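Putative NADPH:quinone reductase (Bacillus thuringiensis, PDB 3GMS) probably catalyses the NADPH-dependent reduction of quinones, as a putative quinone oxidoreductase of the medium-chain dehydrogenase/reductase family. Local coordinates at residues Gly158-Gln163 / Leu296-Val301. Numbering follows the deposited sequence. Where two conformers were deposited one is given.
Sequences GHLFAQ and LRFMKV
Gln163 reaches out from helix 156-168 and clasps the backbone of Arg297 with both ends of its carboxamide. Arg297 N donates to Gln163 OE1 over 2.7 Å, lying in the carbonyl plane on a lone pair, while Gln163 NE2 gives a nearly straight bond (167°) to Arg297 O at 3.0 Å. The amide thus pairs with the N-H and C=O of a single residue, much as a neighbouring strand would. Its second N-H turns back to its own helix, where NE2 lies 3.2 Å from His159 O and well above that carbonyl's plane; both acceptors of NE2 lie close to the amide plane. An extended chi2 gives the side chain its reach, and chi3 of 78° turns the amide plane toward Arg297.

Apolar contacts flank the clasp. Leu296 CD1 rests 3.9 Å from Gln163 CB, alongside the aliphatic root of the glutamine. Leu160 CD2 lies at the ring edge of Phe298, 3.8 Å from Phe298 CD1, and the same methyl touches Arg297 O. Farther along the loop, in one of its two conformers, Met299, bent at chi2 (-77°) and chi3, places SD over one face of the His159 imidazole, 4.1 Å from its centroid and offset toward the rim.

That imidazole is fixed in turn by a hydrogen bond between ND1 and Ser155 O, and it meets the ring of His181 nearly at right angles. Behind the loop, Leu296 and Phe298 lean on helix 277-292, and Met299 O accepts a bond from Gln124 NE2. The contact therefore ties a helix of the Rossmann-type nucleotide-binding domain to the segment leading back into the GroES-like domain at strand 301-306. Three hydrogen bonds fix the rotation of the buried amide and settle which end is oxygen, since exchanging O and N would set like polar groups against each other.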
loop_
_atom_site.group_PDB
_atom_site.type_symbol
_atom_site.label_atom_id
_atom_site.label_comp_id
_atom_site.label_asym_id
_atom_site.label_seq_id
_atom_site.Cartn_x
_atom_site.Cartn_y
_atom_site.Cartn_z
ATOM N N GLY A 158 1.089 -5.790 6.596
ATOM C CA GLY A 158 0.937 -6.750 7.711
ATOM C C GLY A 158 1.008 -6.091 9.081
ATOM O O GLY A 158 0.229 -6.398 9.976
ATOM N N HIS A 159 1.975 -5.196 9.259
ATOM C CA HIS A 159 2.125 -4.458 10.505
ATOM C C HIS A 159 0.934 -3.560 10.750
ATOM O O HIS A 159 0.575 -3.297 11.881
ATOM C CB HIS A 159 3.358 -3.565 10.428
ATOM C CG HIS A 159 4.637 -4.301 10.590
ATOM N ND1 HIS A 159 5.007 -5.350 9.782
ATOM C CD2 HIS A 159 5.672 -4.098 11.439
ATOM C CE1 HIS A 159 6.187 -5.805 10.159
ATOM N NE2 HIS A 159 6.610 -5.066 11.166
ATOM N N LEU A 160 0.302 -3.090 9.682
ATOM C CA LEU A 160 -0.891 -2.278 9.850
ATOM C C LEU A 160 -2.120 -3.112 10.255
ATOM O O LEU A 160 -2.923 -2.683 11.101
ATOM C CB LEU A 160 -1.176 -1.428 8.594
ATOM C CG LEU A 160 -0.005 -0.528 8.171
ATOM C CD1 LEU A 160 -0.376 0.292 6.960
ATOM C CD2 LEU A 160 0.462 0.379 9.287
ATOM N N PHE A 161 -2.273 -4.280 9.649
ATOM C CA PHE A 161 -3.380 -5.161 10.035
ATOM C C PHE A 161 -3.302 -5.500 11.542
ATOM O O PHE A 161 -4.321 -5.546 12.236
ATOM C CB PHE A 161 -3.372 -6.426 9.178
ATOM C CG PHE A 161 -3.945 -6.229 7.786
ATOM C CD1 PHE A 161 -5.284 -5.864 7.603
ATOM C CD2 PHE A 161 -3.156 -6.441 6.669
ATOM C CE1 PHE A 161 -5.807 -5.686 6.299
ATOM C CE2 PHE A 161 -3.684 -6.275 5.370
ATOM C CZ PHE A 161 -5.033 -5.900 5.194
ATOM N N ALA A 162 -2.077 -5.693 12.041
ATOM C CA ALA A 162 -1.870 -5.989 13.476
ATOM C C ALA A 162 -2.404 -4.856 14.324
ATOM O O ALA A 162 -3.140 -5.067 15.292
ATOM C CB ALA A 162 -0.402 -6.256 13.776
ATOM N N GLN A 163 -2.080 -3.619 13.949
ATOM C CA GLN A 163 -2.612 -2.487 14.680
ATOM C C GLN A 163 -4.117 -2.304 14.528
ATOM O O GLN A 163 -4.814 -1.984 15.507
ATOM C CB GLN A 163 -1.880 -1.199 14.251
ATOM C CG GLN A 163 -0.384 -1.231 14.596
ATOM C CD GLN A 163 0.346 -0.060 13.951
ATOM O OE1 GLN A 163 0.267 1.051 14.438
ATOM N NE2 GLN A 163 1.049 -0.321 12.836
ATOM N N LEU A 296 -2.124 4.335 15.103
ATOM C CA LEU A 296 -1.505 3.787 13.921
ATOM C C LEU A 296 -0.088 4.360 13.726
ATOM O O LEU A 296 0.083 5.565 13.725
ATOM C CB LEU A 296 -2.380 4.175 12.743
ATOM C CG LEU A 296 -2.390 3.300 11.504
ATOM C CD1 LEU A 296 -2.639 1.824 11.825
ATOM C CD2 LEU A 296 -3.469 3.860 10.558
ATOM N N ARG A 297 0.910 3.503 13.554
ATOM C CA ARG A 297 2.269 3.965 13.316
ATOM C C ARG A 297 2.839 3.254 12.100
ATOM O O ARG A 297 2.518 2.086 11.853
ATOM C CB ARG A 297 3.172 3.659 14.522
ATOM C CG ARG A 297 2.763 4.390 15.807
ATOM C CD ARG A 297 3.704 4.000 16.935
ATOM N NE ARG A 297 3.362 2.668 17.436
ATOM C CZ ARG A 297 4.218 1.839 18.030
ATOM N NH1 ARG A 297 5.489 2.190 18.208
ATOM N NH2 ARG A 297 3.797 0.654 18.460
ATOM N N PHE A 298 3.672 3.960 11.333
ATOM C CA PHE A 298 4.133 3.381 10.066
ATOM C C PHE A 298 5.538 2.858 10.242
ATOM O O PHE A 298 6.080 2.917 11.361
ATOM C CB PHE A 298 3.990 4.369 8.886
ATOM C CG PHE A 298 2.584 4.859 8.657
ATOM C CD1 PHE A 298 1.477 4.043 8.920
ATOM C CD2 PHE A 298 2.358 6.144 8.157
ATOM C CE1 PHE A 298 0.162 4.505 8.728
ATOM C CE2 PHE A 298 1.063 6.595 7.927
ATOM C CZ PHE A 298 -0.056 5.761 8.218
ATOM N N MET A 299 6.123 2.342 9.155
ATOM C CA MET A 299 7.461 1.762 9.218
ATOM C C MET A 299 8.548 2.813 9.466
ATOM O O MET A 299 8.458 3.942 9.037
ATOM C CB MET A 299 7.771 0.963 7.949
ATOM C CG MET A 299 6.717 -0.045 7.550
ATOM S SD MET A 299 6.748 -1.567 8.540
ATOM C CE MET A 299 8.511 -1.899 8.602
ATOM N N LYS A 300 9.589 2.419 10.183
ATOM C CA LYS A 300 10.715 3.332 10.398
ATOM C C LYS A 300 11.469 3.527 9.058
ATOM O O LYS A 300 11.306 2.750 8.101
ATOM C CB LYS A 300 11.638 2.760 11.482
ATOM C CG LYS A 300 11.952 1.303 11.240
ATOM C CD LYS A 300 12.507 0.621 12.479
ATOM C CE LYS A 300 13.258 -0.639 12.088
ATOM N NZ LYS A 300 13.856 -1.221 13.304
ATOM N N VAL A 301 12.270 4.578 8.961
ATOM C CA VAL A 301 13.057 4.792 7.775
ATOM C C VAL A 301 14.253 3.835 7.688
ATOM O O VAL A 301 15.113 3.839 8.593
ATOM C CB VAL A 301 13.582 6.250 7.721
ATOM C CG1 VAL A 301 14.290 6.513 6.426
ATOM C CG2 VAL A 301 12.395 7.235 7.859
#